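PDB 1LZL: heroin esterase from Rhodococcus sp., which hydrolyses acetyl esters, probably including those of heroin, and probably acts as a serine-type esterase of the alpha/beta hydrolase fold. Local coordinates for residues 49-54 with 66-71; 81-86 with 114-119; 107-112 with 311-316; 42-47 with 98-103; 57-62 with 132-137. All blocks are in the same frame, centred on the assembly; numbering follows the deposited sequence. Where two conformers were deposited one is given.

Contact 1: 49-54 with 66-71; sequences VSLREL and KIRFVT
Six backbone hydrogen bonds join Ser-50, Arg-52 and Leu-54 to Thr-71, Phe-69 and Ile-67 in an antiparallel ladder, Thr-71 N reaching Ser-50 O at 2.8 Å. CA-H...O contacts from residues of the non-hydrogen-bonded pairs reach the opposite strand, as from Leu-51 CA to Phe-69 O (3.3 Å). On the face that carries Leu-54, apolar packing centres on Phe-69. With CG anti to the backbone N (chi1 -175°), its ring lies face-on beneath Leu-54 CD1, a CH-pi contact 3.9 Å from the centroid. The Arg-52 guanidinium lies alongside, its plane 84° from the ring, with NH2 4.0 Å from Phe-69 CE2. An alanine at Phe-69 is likely to leave Leu-54 CD1 without its aromatic face and open a gap beside it. On the other face, Leu-51 CD1 lies over the Arg-68 guanidinium, 3.6 Å from NH2, which is salt-bridged to Asp-99. Polar ends meet loosely: Glu-53 OE2 is 4.2 Å from Lys-66 NZ. Backbone bonds thus hold this edge hairpin, with little direct charge pairing across it.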
# COMPACT_ATOMS: atom_id res chain seq x y z
N VAL A 49 1.86 20.77 -9.16
CA VAL A 49 1.30 19.54 -9.74
C VAL A 49 -0.15 19.77 -10.12
O VAL A 49 -0.73 20.79 -9.70
CB VAL A 49 1.37 18.31 -8.80
CG1 VAL A 49 2.78 18.08 -8.29
CG2 VAL A 49 0.39 18.46 -7.64
N SER A 50 -0.71 18.87 -10.93
CA SER A 50 -2.15 18.92 -11.21
C SER A 50 -2.76 17.52 -11.06
O SER A 50 -2.02 16.55 -11.22
CB SER A 50 -2.48 19.54 -12.55
OG SER A 50 -2.17 18.72 -13.65
N LEU A 51 -4.03 17.46 -10.73
CA LEU A 51 -4.75 16.21 -10.48
C LEU A 51 -5.94 16.17 -11.41
O LEU A 51 -6.72 17.13 -11.50
CB LEU A 51 -5.15 16.12 -9.00
CG LEU A 51 -5.66 14.77 -8.45
CD1 LEU A 51 -5.55 14.67 -6.95
CD2 LEU A 51 -7.12 14.53 -8.82
N ARG A 52 -6.11 15.04 -12.10
CA ARG A 52 -7.36 14.90 -12.85
C ARG A 52 -7.81 13.45 -12.67
O ARG A 52 -7.01 12.62 -12.29
CB ARG A 52 -7.27 15.26 -14.32
CG ARG A 52 -6.51 14.27 -15.19
CD ARG A 52 -6.48 14.73 -16.66
NE ARG A 52 -5.33 14.13 -17.34
CZ ARG A 52 -5.38 13.24 -18.30
NH1 ARG A 52 -6.57 12.81 -18.75
NH2 ARG A 52 -4.27 12.74 -18.85
N GLU A 53 -9.08 13.22 -12.93
CA GLU A 53 -9.60 11.88 -12.74
C GLU A 53 -9.60 11.08 -14.03
O GLU A 53 -10.08 11.56 -15.05
CB GLU A 53 -11.01 11.98 -12.20
CG GLU A 53 -11.64 10.64 -11.81
CD GLU A 53 -12.98 10.98 -11.14
OE1 GLU A 53 -12.92 11.56 -10.03
OE2 GLU A 53 -14.05 10.69 -11.72
N LEU A 54 -9.04 9.88 -13.94
CA LEU A 54 -9.11 8.93 -15.05
C LEU A 54 -10.14 7.86 -14.67
O LEU A 54 -10.44 7.61 -13.50
CB LEU A 54 -7.78 8.21 -15.31
CG LEU A 54 -6.56 9.11 -15.47
CD1 LEU A 54 -5.24 8.35 -15.71
CD2 LEU A 54 -6.83 10.08 -16.61
N LYS A 66 -12.06 4.50 -10.72
CA LYS A 66 -11.48 5.83 -10.88
C LYS A 66 -10.03 5.88 -10.35
O LYS A 66 -9.66 5.16 -9.45
CB LYS A 66 -12.26 6.91 -10.13
CG LYS A 66 -13.74 6.88 -10.53
CD LYS A 66 -13.96 7.17 -12.02
CE LYS A 66 -15.44 7.34 -12.35
NZ LYS A 66 -15.67 7.38 -13.83
N ILE A 67 -9.24 6.75 -10.97
CA ILE A 67 -7.85 6.97 -10.67
C ILE A 67 -7.63 8.47 -10.46
O ILE A 67 -7.98 9.28 -11.32
CB ILE A 67 -6.95 6.48 -11.82
CG1 ILE A 67 -7.13 4.96 -12.02
CG2 ILE A 67 -5.50 6.86 -11.58
CD1 ILE A 67 -6.45 4.51 -13.32
N ARG A 68 -7.05 8.83 -9.33
CA ARG A 68 -6.62 10.21 -9.11
C ARG A 68 -5.22 10.31 -9.69
O ARG A 68 -4.24 9.78 -9.14
CB ARG A 68 -6.62 10.56 -7.63
CG ARG A 68 -7.99 10.43 -6.99
CD ARG A 68 -8.02 10.74 -5.53
NE ARG A 68 -7.79 12.11 -5.06
CZ ARG A 68 -8.68 13.08 -5.14
NH1 ARG A 68 -9.86 12.87 -5.71
NH2 ARG A 68 -8.33 14.25 -4.65
N PHE A 69 -5.11 10.99 -10.82
CA PHE A 69 -3.90 10.99 -11.65
C PHE A 69 -3.21 12.32 -11.49
O PHE A 69 -3.69 13.40 -11.93
CB PHE A 69 -4.31 10.70 -13.10
CG PHE A 69 -3.14 10.55 -14.05
CD1 PHE A 69 -2.19 9.57 -13.81
CD2 PHE A 69 -2.99 11.35 -15.18
CE1 PHE A 69 -1.11 9.35 -14.67
CE2 PHE A 69 -1.91 11.18 -16.04
CZ PHE A 69 -0.97 10.20 -15.76
N VAL A 70 -2.09 12.29 -10.80
CA VAL A 70 -1.28 13.41 -10.38
C VAL A 70 -0.10 13.55 -11.33
O VAL A 70 0.69 12.60 -11.52
CB VAL A 70 -0.80 13.27 -8.93
CG1 VAL A 70 -0.11 14.56 -8.45
CG2 VAL A 70 -1.98 12.94 -8.00
N THR A 71 0.02 14.73 -11.93
CA THR A 71 1.16 14.94 -12.84
C THR A 71 1.95 16.19 -12.47
O THR A 71 1.43 17.19 -11.97
CB THR A 71 0.70 15.00 -14.30
OG1 THR A 71 -0.36 15.97 -14.38
CG2 THR A 71 0.08 13.67 -14.74
O HOH W 1 0.75 18.95 -14.49
O HOH W 2 -11.41 10.66 -7.15

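Contact 2: 81-86 with 114-119; sequences VLLWIH and ANVEYR
Leu-83 CD1 presses on Val-116 CG2 at 3.4 Å, unusually tight, within a buried parallel strand pair. Three backbone bonds hold it, as Val-116 N to Trp-84 O (2.9 Å). At the first strand's end Ile-85 CG2 meets Tyr-118 CE2 at 3.3 Å. Both strands belong to a beta-alpha-beta unit with helix 99-109, and His-86 opens the HGGG of hormone-sensitive-lipase-like esterases, whose glycines probably form the oxyanion hole. With CG between the backbone N and the carbonyl carbon (chi1 61°), the Tyr-118 ring comes against His-86 in an offset stack, centroids 4.4 Å apart, planes at 17°. Tyr-118 OH donates to His-86 O at 2.7 Å, from above the carbonyl plane. A phenylalanine here would probably leave that carbonyl without its donor and the stack less fixed. The looser side, toward Glu-117, is water-bridged: one molecule joins His-86 N, Asn-115 OD1 and Val-116 O, another His-86 NE2, Glu-117 OE1 and Tyr-118 O. Ala-95 N gives to Glu-117 OE1, and its O takes from Asn-115 ND2.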
# COMPACT_ATOMS: atom_id res chain seq x y z
N VAL A 81 5.68 6.32 -14.07
CA VAL A 81 4.46 6.44 -13.29
C VAL A 81 4.49 5.48 -12.09
O VAL A 81 4.98 4.36 -12.22
CB VAL A 81 3.23 6.16 -14.15
CG1 VAL A 81 3.26 4.75 -14.74
CG2 VAL A 81 1.92 6.39 -13.37
N LEU A 82 3.96 5.92 -10.96
CA LEU A 82 3.75 5.08 -9.79
C LEU A 82 2.25 4.79 -9.72
O LEU A 82 1.48 5.75 -9.56
CB LEU A 82 4.22 5.79 -8.53
CG LEU A 82 3.84 5.13 -7.18
CD1 LEU A 82 4.48 3.75 -7.04
CD2 LEU A 82 4.24 6.09 -6.05
N LEU A 83 1.85 3.53 -9.80
CA LEU A 83 0.47 3.15 -9.49
C LEU A 83 0.45 3.00 -7.97
O LEU A 83 1.20 2.20 -7.43
CB LEU A 83 0.12 1.85 -10.22
CG LEU A 83 -1.32 1.37 -10.08
CD1 LEU A 83 -2.24 2.10 -11.01
CD2 LEU A 83 -1.47 -0.12 -10.38
N TRP A 84 -0.38 3.76 -7.27
CA TRP A 84 -0.37 3.78 -5.83
C TRP A 84 -1.70 3.30 -5.28
O TRP A 84 -2.76 3.64 -5.84
CB TRP A 84 -0.13 5.24 -5.31
CG TRP A 84 -0.12 5.23 -3.80
CD1 TRP A 84 -1.07 5.70 -2.97
CD2 TRP A 84 0.93 4.69 -3.01
NE1 TRP A 84 -0.69 5.49 -1.68
CE2 TRP A 84 0.53 4.89 -1.67
CE3 TRP A 84 2.16 4.08 -3.25
CZ2 TRP A 84 1.30 4.49 -0.57
CZ3 TRP A 84 2.95 3.68 -2.17
CH2 TRP A 84 2.51 3.89 -0.84
N ILE A 85 -1.66 2.53 -4.20
CA ILE A 85 -2.85 1.90 -3.63
C ILE A 85 -2.86 2.17 -2.14
O ILE A 85 -1.97 1.76 -1.35
CB ILE A 85 -2.81 0.38 -3.93
CG1 ILE A 85 -2.58 0.12 -5.43
CG2 ILE A 85 -4.07 -0.29 -3.42
CD1 ILE A 85 -2.22 -1.34 -5.73
N HIS A 86 -3.90 2.88 -1.68
CA HIS A 86 -3.98 3.30 -0.29
C HIS A 86 -4.30 2.12 0.63
O HIS A 86 -4.73 1.07 0.19
CB HIS A 86 -5.08 4.34 -0.09
CG HIS A 86 -6.48 3.81 -0.21
ND1 HIS A 86 -7.14 3.20 0.83
CD2 HIS A 86 -7.39 3.85 -1.25
CE1 HIS A 86 -8.35 2.84 0.46
NE2 HIS A 86 -8.55 3.22 -0.79
N ALA A 114 -0.62 7.40 -10.40
CA ALA A 114 -1.99 6.92 -10.66
C ALA A 114 -2.49 6.33 -9.34
O ALA A 114 -2.13 5.19 -9.02
CB ALA A 114 -1.97 5.90 -11.79
N ASN A 115 -3.23 7.11 -8.57
CA ASN A 115 -3.72 6.71 -7.25
C ASN A 115 -5.09 6.06 -7.35
O ASN A 115 -6.07 6.70 -7.75
CB ASN A 115 -3.73 8.01 -6.46
CG ASN A 115 -4.16 7.89 -5.03
OD1 ASN A 115 -4.29 6.76 -4.53
ND2 ASN A 115 -4.42 9.01 -4.36
N VAL A 116 -5.16 4.76 -7.05
CA VAL A 116 -6.35 3.97 -7.47
C VAL A 116 -7.48 3.91 -6.45
O VAL A 116 -7.26 3.54 -5.28
CB VAL A 116 -5.90 2.52 -7.77
CG1 VAL A 116 -7.09 1.69 -8.25
CG2 VAL A 116 -4.77 2.43 -8.79
N GLU A 117 -8.69 4.25 -6.88
CA GLU A 117 -9.89 4.11 -6.03
C GLU A 117 -10.46 2.71 -6.17
O GLU A 117 -11.34 2.44 -6.97
CB GLU A 117 -10.92 5.17 -6.41
CG GLU A 117 -12.06 5.24 -5.40
CD GLU A 117 -11.68 6.08 -4.22
OE1 GLU A 117 -11.10 5.55 -3.26
OE2 GLU A 117 -11.95 7.29 -4.22
N TYR A 118 -9.90 1.75 -5.41
CA TYR A 118 -10.45 0.40 -5.45
C TYR A 118 -11.69 0.27 -4.59
O TYR A 118 -11.90 1.05 -3.64
CB TYR A 118 -9.38 -0.61 -5.06
CG TYR A 118 -8.79 -0.47 -3.67
CD1 TYR A 118 -9.39 -1.13 -2.60
CD2 TYR A 118 -7.67 0.30 -3.45
CE1 TYR A 118 -8.82 -0.98 -1.33
CE2 TYR A 118 -7.08 0.46 -2.19
CZ TYR A 118 -7.69 -0.19 -1.15
OH TYR A 118 -7.15 -0.10 0.13
N ARG A 119 -12.50 -0.73 -4.92
CA ARG A 119 -13.68 -0.95 -4.08
C ARG A 119 -13.32 -1.58 -2.73
O ARG A 119 -12.45 -2.45 -2.65
CB ARG A 119 -14.60 -1.93 -4.81
CG ARG A 119 -15.32 -1.30 -6.00
CD ARG A 119 -16.09 -2.36 -6.79
NE ARG A 119 -15.08 -3.28 -7.36
CZ ARG A 119 -15.39 -4.42 -7.96
NH1 ARG A 119 -16.68 -4.79 -8.06
NH2 ARG A 119 -14.43 -5.22 -8.44
O HOH W 3 -5.32 4.45 -3.54
O HOH W 4 -10.66 3.06 -2.46

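Contact 3: 107-112 with 311-316; sequences RELGFA and AIRRGL. Unlike the reference sequence in segment 311-316: Ala-311 (reference Asp), Ile-312 (reference Pro), Arg-313 (reference Glu), Gly-315 (reference Val), Leu-316 (reference Ala).
Phe-111 drives the edge of its ring against the last turn of helix 299-315. Its CE2 atom lies 3.7 Å from Ile-312 O, which meets the ring close to its plane, although that oxygen already accepts the helical bond from Leu-316 N. Leu-316 adds CB at 3.7 Å from the same Phe-111 CE2. Leu-109 brings both methyls across: CD1 approaches Ile-312 CG2 at 3.8 Å, and CD2 touches Arg-313 CB at 3.9 Å. Leu-109 CB also lies over one face of the Phe-111 ring, so the two residues advance as a single apolar wedge. Between them Gly-110 leaves the helix with a positive phi of 75°, which favours glycine. Arg-313 contributes its aliphatic root, while its chain bends at chi3 (69°) and carries the guanidinium away. No hydrogen bond crosses the contact. Here the C-terminal ends of helices 99-109 and 299-315 meet beside strand 79-85, where Phe-111 and Leu-316 both touch Pro-80, and Ile-312 and Leu-316 reach Phe-185 and Phe-183 of strand 183-187.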
# COMPACT_ATOMS: atom_id res chain seq x y z
N ARG A 107 5.72 16.03 -7.36
CA ARG A 107 6.47 17.27 -7.26
C ARG A 107 7.97 17.02 -7.12
O ARG A 107 8.78 17.65 -7.80
CB ARG A 107 5.91 18.07 -6.07
CG ARG A 107 6.65 19.39 -5.87
CD ARG A 107 6.34 20.05 -4.52
NE ARG A 107 4.97 20.55 -4.51
CZ ARG A 107 4.14 20.19 -3.54
NH1 ARG A 107 4.58 19.36 -2.58
NH2 ARG A 107 2.91 20.66 -3.57
N GLU A 108 8.40 16.07 -6.27
CA GLU A 108 9.83 15.97 -6.00
C GLU A 108 10.54 15.13 -7.05
O GLU A 108 11.71 15.40 -7.34
CB GLU A 108 10.12 15.34 -4.64
CG GLU A 108 9.57 16.13 -3.47
CD GLU A 108 10.15 17.54 -3.49
OE1 GLU A 108 11.31 17.68 -3.91
OE2 GLU A 108 9.43 18.48 -3.11
N LEU A 109 9.87 14.12 -7.60
CA LEU A 109 10.51 13.24 -8.54
C LEU A 109 10.15 13.51 -10.00
O LEU A 109 10.84 13.03 -10.90
CB LEU A 109 10.13 11.76 -8.25
CG LEU A 109 10.47 11.34 -6.83
CD1 LEU A 109 10.23 9.83 -6.70
CD2 LEU A 109 11.89 11.75 -6.46
N GLY A 110 9.06 14.26 -10.23
CA GLY A 110 8.68 14.53 -11.61
C GLY A 110 8.06 13.36 -12.33
O GLY A 110 8.11 13.17 -13.54
N PHE A 111 7.41 12.50 -11.54
CA PHE A 111 6.78 11.26 -11.97
C PHE A 111 5.26 11.45 -11.90
O PHE A 111 4.76 12.15 -11.01
CB PHE A 111 7.18 10.05 -11.13
CG PHE A 111 8.64 9.63 -11.15
CD1 PHE A 111 9.54 10.17 -12.06
CD2 PHE A 111 9.10 8.70 -10.21
CE1 PHE A 111 10.86 9.75 -12.00
CE2 PHE A 111 10.40 8.24 -10.17
CZ PHE A 111 11.29 8.80 -11.09
N ALA A 112 4.56 10.82 -12.85
CA ALA A 112 3.11 10.72 -12.72
C ALA A 112 2.75 9.72 -11.63
O ALA A 112 3.51 8.80 -11.33
CB ALA A 112 2.51 10.29 -14.04
N ALA A 311 14.17 5.66 -2.99
CA ALA A 311 13.95 4.31 -3.53
C ALA A 311 13.17 4.33 -4.84
O ALA A 311 13.50 3.64 -5.82
CB ALA A 311 13.18 3.47 -2.49
N ILE A 312 12.09 5.16 -4.84
CA ILE A 312 11.25 5.23 -6.05
C ILE A 312 12.03 5.92 -7.17
O ILE A 312 11.96 5.43 -8.33
CB ILE A 312 9.92 5.91 -5.73
CG1 ILE A 312 9.09 5.04 -4.77
CG2 ILE A 312 9.11 6.23 -6.97
CD1 ILE A 312 7.93 5.79 -4.13
N ARG A 313 12.73 7.02 -6.82
CA ARG A 313 13.55 7.66 -7.86
C ARG A 313 14.51 6.71 -8.53
O ARG A 313 14.67 6.68 -9.76
CB ARG A 313 14.36 8.82 -7.23
CG ARG A 313 15.09 9.61 -8.30
CD ARG A 313 15.87 10.76 -7.69
NE ARG A 313 16.99 10.20 -6.92
CZ ARG A 313 17.18 10.56 -5.65
NH1 ARG A 313 16.33 11.43 -5.08
NH2 ARG A 313 18.17 10.09 -4.93
N ARG A 314 15.20 5.88 -7.72
CA ARG A 314 16.20 5.00 -8.29
C ARG A 314 15.57 3.83 -9.00
O ARG A 314 16.01 3.41 -10.08
CB ARG A 314 17.18 4.54 -7.21
CG ARG A 314 18.27 3.65 -7.80
CD ARG A 314 18.88 2.90 -6.60
NE ARG A 314 18.25 1.62 -6.55
CZ ARG A 314 18.31 0.33 -6.57
NH1 ARG A 314 19.43 -0.37 -6.66
NH2 ARG A 314 17.11 -0.26 -6.48
N GLY A 315 14.48 3.31 -8.42
CA GLY A 315 13.79 2.17 -8.98
C GLY A 315 13.27 2.50 -10.39
O GLY A 315 13.16 1.58 -11.20
N LEU A 316 12.94 3.74 -10.70
CA LEU A 316 12.38 4.13 -12.00
C LEU A 316 13.34 4.94 -12.86
O LEU A 316 12.99 5.70 -13.78
CB LEU A 316 11.08 4.94 -11.74
CG LEU A 316 9.92 4.07 -11.20
CD1 LEU A 316 8.67 4.91 -11.03
CD2 LEU A 316 9.55 2.88 -12.06

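Contact 4: 42-47 with 98-103; sequences ADLSFD and SDPFCV
Leu-44 sends its two methyls onto the first turn of helix 99-109. With CG anti to the backbone N (chi1 175°), the branch extends across Pro-100, where CD1 lies 3.8 Å from CA of that proline. The other methyl, CD2, meets the Pro-100 ring at CG (4.0 Å) and also packs 3.7 Å from Asp-99 CB. Ser-45 follows with its backbone: its O lies 3.5 Å from Val-103 CG1 and accepts a hydrogen bond from Arg-107 NH2, one turn further along the helix. Its hydroxyl is turned to the chain instead, accepting from Asp-47 N at 3.2 Å in an ST turn that spans Phe-46. The Phe-46 ring then reaches back over the helix. Val-103 CG2 touches it at CE2 (3.7 Å), and Asp-99 OD2 comes to the ring edge in its plane, 3.7 Å from CZ, the carboxylate standing almost perpendicular to the ring (88°). This approach is consistent with a weak electrostatic attraction to the ring hydrogens, while OD2 has its main partner in Arg-68. The Asp-47 carbonyl accepts from Arg-107 NE. The arrangement is loop-on-helix packing: the connection between helix 26-41 and edge strand 49-56 runs over helix 99-109, a helix flanking the central sheet of the alpha/beta hydrolase fold.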
# COMPACT_ATOMS: atom_id res chain seq x y z
N ALA A 42 -7.17 19.16 4.17
CA ALA A 42 -7.64 20.53 4.11
C ALA A 42 -6.62 21.58 3.71
O ALA A 42 -6.93 22.51 2.96
CB ALA A 42 -8.16 20.92 5.50
N ASP A 43 -5.42 21.44 4.24
CA ASP A 43 -4.40 22.46 4.01
C ASP A 43 -3.31 21.95 3.08
O ASP A 43 -2.23 22.53 2.94
CB ASP A 43 -3.88 22.93 5.38
CG ASP A 43 -5.01 23.02 6.40
OD1 ASP A 43 -5.95 23.82 6.16
OD2 ASP A 43 -5.00 22.31 7.44
N LEU A 44 -3.56 20.82 2.40
CA LEU A 44 -2.54 20.23 1.52
C LEU A 44 -2.27 21.12 0.30
O LEU A 44 -3.17 21.55 -0.42
CB LEU A 44 -2.95 18.84 1.05
CG LEU A 44 -2.08 18.09 0.04
CD1 LEU A 44 -0.68 17.73 0.62
CD2 LEU A 44 -2.77 16.80 -0.37
N SER A 45 -0.99 21.38 0.03
CA SER A 45 -0.56 22.14 -1.13
C SER A 45 -0.42 21.26 -2.36
O SER A 45 0.20 20.18 -2.31
CB SER A 45 0.79 22.85 -0.84
OG SER A 45 1.28 23.45 -2.02
N PHE A 46 -0.99 21.77 -3.44
CA PHE A 46 -0.88 21.15 -4.74
C PHE A 46 -0.01 21.98 -5.68
O PHE A 46 -0.02 21.86 -6.89
CB PHE A 46 -2.27 20.93 -5.32
CG PHE A 46 -3.07 19.83 -4.66
CD1 PHE A 46 -3.68 19.98 -3.44
CD2 PHE A 46 -3.17 18.60 -5.32
CE1 PHE A 46 -4.39 18.93 -2.87
CE2 PHE A 46 -3.90 17.56 -4.75
CZ PHE A 46 -4.52 17.71 -3.52
N ASP A 47 0.82 22.85 -5.09
CA ASP A 47 1.75 23.64 -5.88
C ASP A 47 2.66 22.74 -6.70
O ASP A 47 3.18 21.76 -6.19
CB ASP A 47 2.63 24.55 -5.00
CG ASP A 47 3.27 25.65 -5.82
OD1 ASP A 47 2.57 26.39 -6.55
OD2 ASP A 47 4.52 25.77 -5.73
N SER A 98 -4.50 9.35 0.27
CA SER A 98 -3.09 9.29 -0.10
C SER A 98 -2.65 10.46 -0.96
O SER A 98 -1.49 10.46 -1.43
CB SER A 98 -2.79 7.98 -0.83
OG SER A 98 -2.87 6.85 -0.02
N ASP A 99 -3.50 11.45 -1.16
CA ASP A 99 -3.03 12.61 -1.93
C ASP A 99 -1.73 13.23 -1.42
O ASP A 99 -0.89 13.55 -2.28
CB ASP A 99 -4.11 13.70 -1.94
CG ASP A 99 -5.23 13.54 -2.92
OD1 ASP A 99 -5.29 12.55 -3.71
OD2 ASP A 99 -6.13 14.42 -2.97
N PRO A 100 -1.46 13.35 -0.13
CA PRO A 100 -0.19 13.98 0.28
C PRO A 100 1.04 13.31 -0.31
O PRO A 100 1.91 13.94 -0.90
CB PRO A 100 -0.24 13.85 1.81
CG PRO A 100 -1.71 13.93 2.13
CD PRO A 100 -2.30 13.05 1.05
N PHE A 101 1.08 11.98 -0.21
CA PHE A 101 2.22 11.22 -0.73
C PHE A 101 2.28 11.31 -2.25
O PHE A 101 3.36 11.45 -2.84
CB PHE A 101 2.17 9.75 -0.27
CG PHE A 101 3.35 8.92 -0.78
CD1 PHE A 101 4.65 9.30 -0.43
CD2 PHE A 101 3.13 7.82 -1.61
CE1 PHE A 101 5.73 8.55 -0.91
CE2 PHE A 101 4.20 7.03 -2.04
CZ PHE A 101 5.50 7.42 -1.69
N CYS A 102 1.12 11.20 -2.91
CA CYS A 102 1.14 11.20 -4.39
C CYS A 102 1.62 12.56 -4.93
O CYS A 102 2.35 12.63 -5.90
CB CYS A 102 -0.25 10.82 -4.91
SG CYS A 102 -0.64 9.09 -4.48
N VAL A 103 1.17 13.64 -4.25
CA VAL A 103 1.66 14.97 -4.64
C VAL A 103 3.17 15.05 -4.42
O VAL A 103 3.92 15.57 -5.26
CB VAL A 103 0.92 16.03 -3.82
CG1 VAL A 103 1.61 17.39 -3.89
CG2 VAL A 103 -0.52 16.14 -4.33

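Contact 5: 57-62 with 132-137; sequences PGLDGD and DCYAAL
Leu-59 overlaps Ala-135 with one branch of its side chain, CD2 lying 3.8 Å from Ala-135 CB. The other methyl, CD1, comes to the edge of the Tyr-134 ring near its plane, 4.2 Å from CD2 of that tyrosine. CG stands anti to the carbonyl carbon (chi1 -58°), and the branch thereby reaches the helix although the bond to CB does not aim at it. The backbone also touches Ala-135 CB: Pro-57 O lies 3.4 Å away, and Gly-58 CA passes close by. At Gly-58 a beta carbon would run into Asp-62 O, which helps explain the glycine. No direct hydrogen bond crosses, and water does the joining. One molecule donates to both Pro-57 O and Ala-135 O. A second accepts from Leu-59 N and donates to Asp-62 OD2 (2.8 Å) and Asp-132 OD1 (2.8 Å). Those two carboxylates come within 4.4 Å, OD2 of Asp-62 to OD1 of Asp-132, but Arg-119 forms salt bridges with both, which probably offsets their repulsion. The loop itself closes as a type II' beta turn from Leu-59 to Asp-62, Asp-62 N bonding to Leu-59 O at 2.8 Å, with Asp-60 at a positive phi of 54°. The turn lies in the connection of the beta hairpin of strands 49-56 and 65-72, and the loop packs on helix 128-142, one of the helices flanking the hydrolase sheet.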
# COMPACT_ATOMS: atom_id res chain seq x y z
N PRO A 57 -11.58 0.93 -17.23
CA PRO A 57 -12.61 -0.12 -17.26
C PRO A 57 -12.30 -1.23 -16.25
O PRO A 57 -11.15 -1.69 -16.13
CB PRO A 57 -12.53 -0.61 -18.71
CG PRO A 57 -11.96 0.56 -19.48
CD PRO A 57 -10.97 1.20 -18.56
N GLY A 58 -13.30 -1.66 -15.46
CA GLY A 58 -13.08 -2.76 -14.53
C GLY A 58 -12.92 -4.11 -15.26
O GLY A 58 -13.24 -4.20 -16.45
N LEU A 59 -12.43 -5.11 -14.52
CA LEU A 59 -12.39 -6.48 -15.06
C LEU A 59 -13.78 -7.10 -15.11
O LEU A 59 -14.67 -6.70 -14.35
CB LEU A 59 -11.53 -7.44 -14.23
CG LEU A 59 -10.09 -7.03 -14.05
CD1 LEU A 59 -9.27 -8.22 -13.47
CD2 LEU A 59 -9.38 -6.49 -15.28
N ASP A 60 -13.99 -8.12 -15.99
CA ASP A 60 -15.30 -8.79 -16.06
C ASP A 60 -16.41 -7.78 -16.26
O ASP A 60 -16.27 -6.82 -17.05
CB ASP A 60 -15.54 -9.65 -14.80
CG ASP A 60 -14.67 -10.90 -14.78
OD1 ASP A 60 -14.07 -11.21 -15.83
OD2 ASP A 60 -14.57 -11.57 -13.71
N GLY A 61 -17.54 -7.87 -15.57
CA GLY A 61 -18.51 -6.76 -15.80
C GLY A 61 -18.43 -5.67 -14.74
O GLY A 61 -19.47 -5.01 -14.48
N ASP A 62 -17.25 -5.56 -14.10
CA ASP A 62 -17.15 -4.68 -12.95
C ASP A 62 -17.24 -3.23 -13.36
O ASP A 62 -16.91 -2.86 -14.47
CB ASP A 62 -15.81 -4.94 -12.23
CG ASP A 62 -15.74 -6.28 -11.53
OD1 ASP A 62 -16.77 -6.99 -11.45
OD2 ASP A 62 -14.64 -6.58 -11.02
N ASP A 132 -9.62 -4.52 -9.29
CA ASP A 132 -9.67 -3.09 -9.62
C ASP A 132 -8.27 -2.52 -9.80
O ASP A 132 -8.01 -1.69 -10.67
CB ASP A 132 -10.37 -2.30 -8.49
CG ASP A 132 -11.85 -2.65 -8.40
OD1 ASP A 132 -12.42 -3.22 -9.36
OD2 ASP A 132 -12.44 -2.31 -7.33
N CYS A 133 -7.33 -2.99 -8.95
CA CYS A 133 -5.95 -2.47 -9.06
C CYS A 133 -5.31 -2.96 -10.36
O CYS A 133 -4.59 -2.21 -11.03
CB CYS A 133 -5.16 -2.93 -7.83
SG CYS A 133 -5.74 -2.14 -6.28
N TYR A 134 -5.59 -4.23 -10.68
CA TYR A 134 -4.98 -4.75 -11.94
C TYR A 134 -5.64 -4.09 -13.14
O TYR A 134 -4.95 -3.80 -14.12
CB TYR A 134 -5.05 -6.28 -11.95
CG TYR A 134 -4.40 -6.92 -13.15
CD1 TYR A 134 -3.04 -6.76 -13.33
CD2 TYR A 134 -5.14 -7.66 -14.05
CE1 TYR A 134 -2.41 -7.33 -14.41
CE2 TYR A 134 -4.49 -8.25 -15.15
CZ TYR A 134 -3.14 -8.08 -15.29
OH TYR A 134 -2.45 -8.63 -16.38
N ALA A 135 -6.94 -3.83 -13.02
CA ALA A 135 -7.61 -3.12 -14.12
C ALA A 135 -7.00 -1.76 -14.35
O ALA A 135 -6.83 -1.33 -15.50
CB ALA A 135 -9.09 -3.02 -13.81
N ALA A 136 -6.66 -1.05 -13.26
CA ALA A 136 -6.04 0.27 -13.37
C ALA A 136 -4.67 0.12 -14.00
O ALA A 136 -4.23 0.91 -14.83
CB ALA A 136 -5.94 0.90 -11.96
N LEU A 137 -3.89 -0.91 -13.64
CA LEU A 137 -2.57 -1.16 -14.22
C LEU A 137 -2.68 -1.44 -15.72
O LEU A 137 -1.91 -0.85 -16.50
CB LEU A 137 -1.91 -2.33 -13.47
CG LEU A 137 -0.51 -2.71 -14.01
CD1 LEU A 137 0.48 -1.55 -13.82
CD2 LEU A 137 0.05 -3.98 -13.37
O HOH W 5 -8.80 -1.38 -17.44
O HOH W 6 -12.40 -4.94 -11.60

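How the contacts relate
Contacts 1 and 2 lie in one mixed sheet, their centres about 10 Å apart, with strands 65-72 and 112-116 as neighbours between them. Contacts 3 and 4 use the two ends of helix 99-109, about 16 Å apart between centres, on the face of the sheet opposite helix 128-142, which carries contact 5. Contacts 4 and 5 are thus separated by about 26 Å between centres and do not touch. Along the chain, contact 1 falls within the span closed by contact 4, and contact 2 within that of contact 5, while contact 3 joins the late helix 299-315 to the early half. Together they tie the 49-72 hairpin and C-terminal helix to the layered hydrolase core.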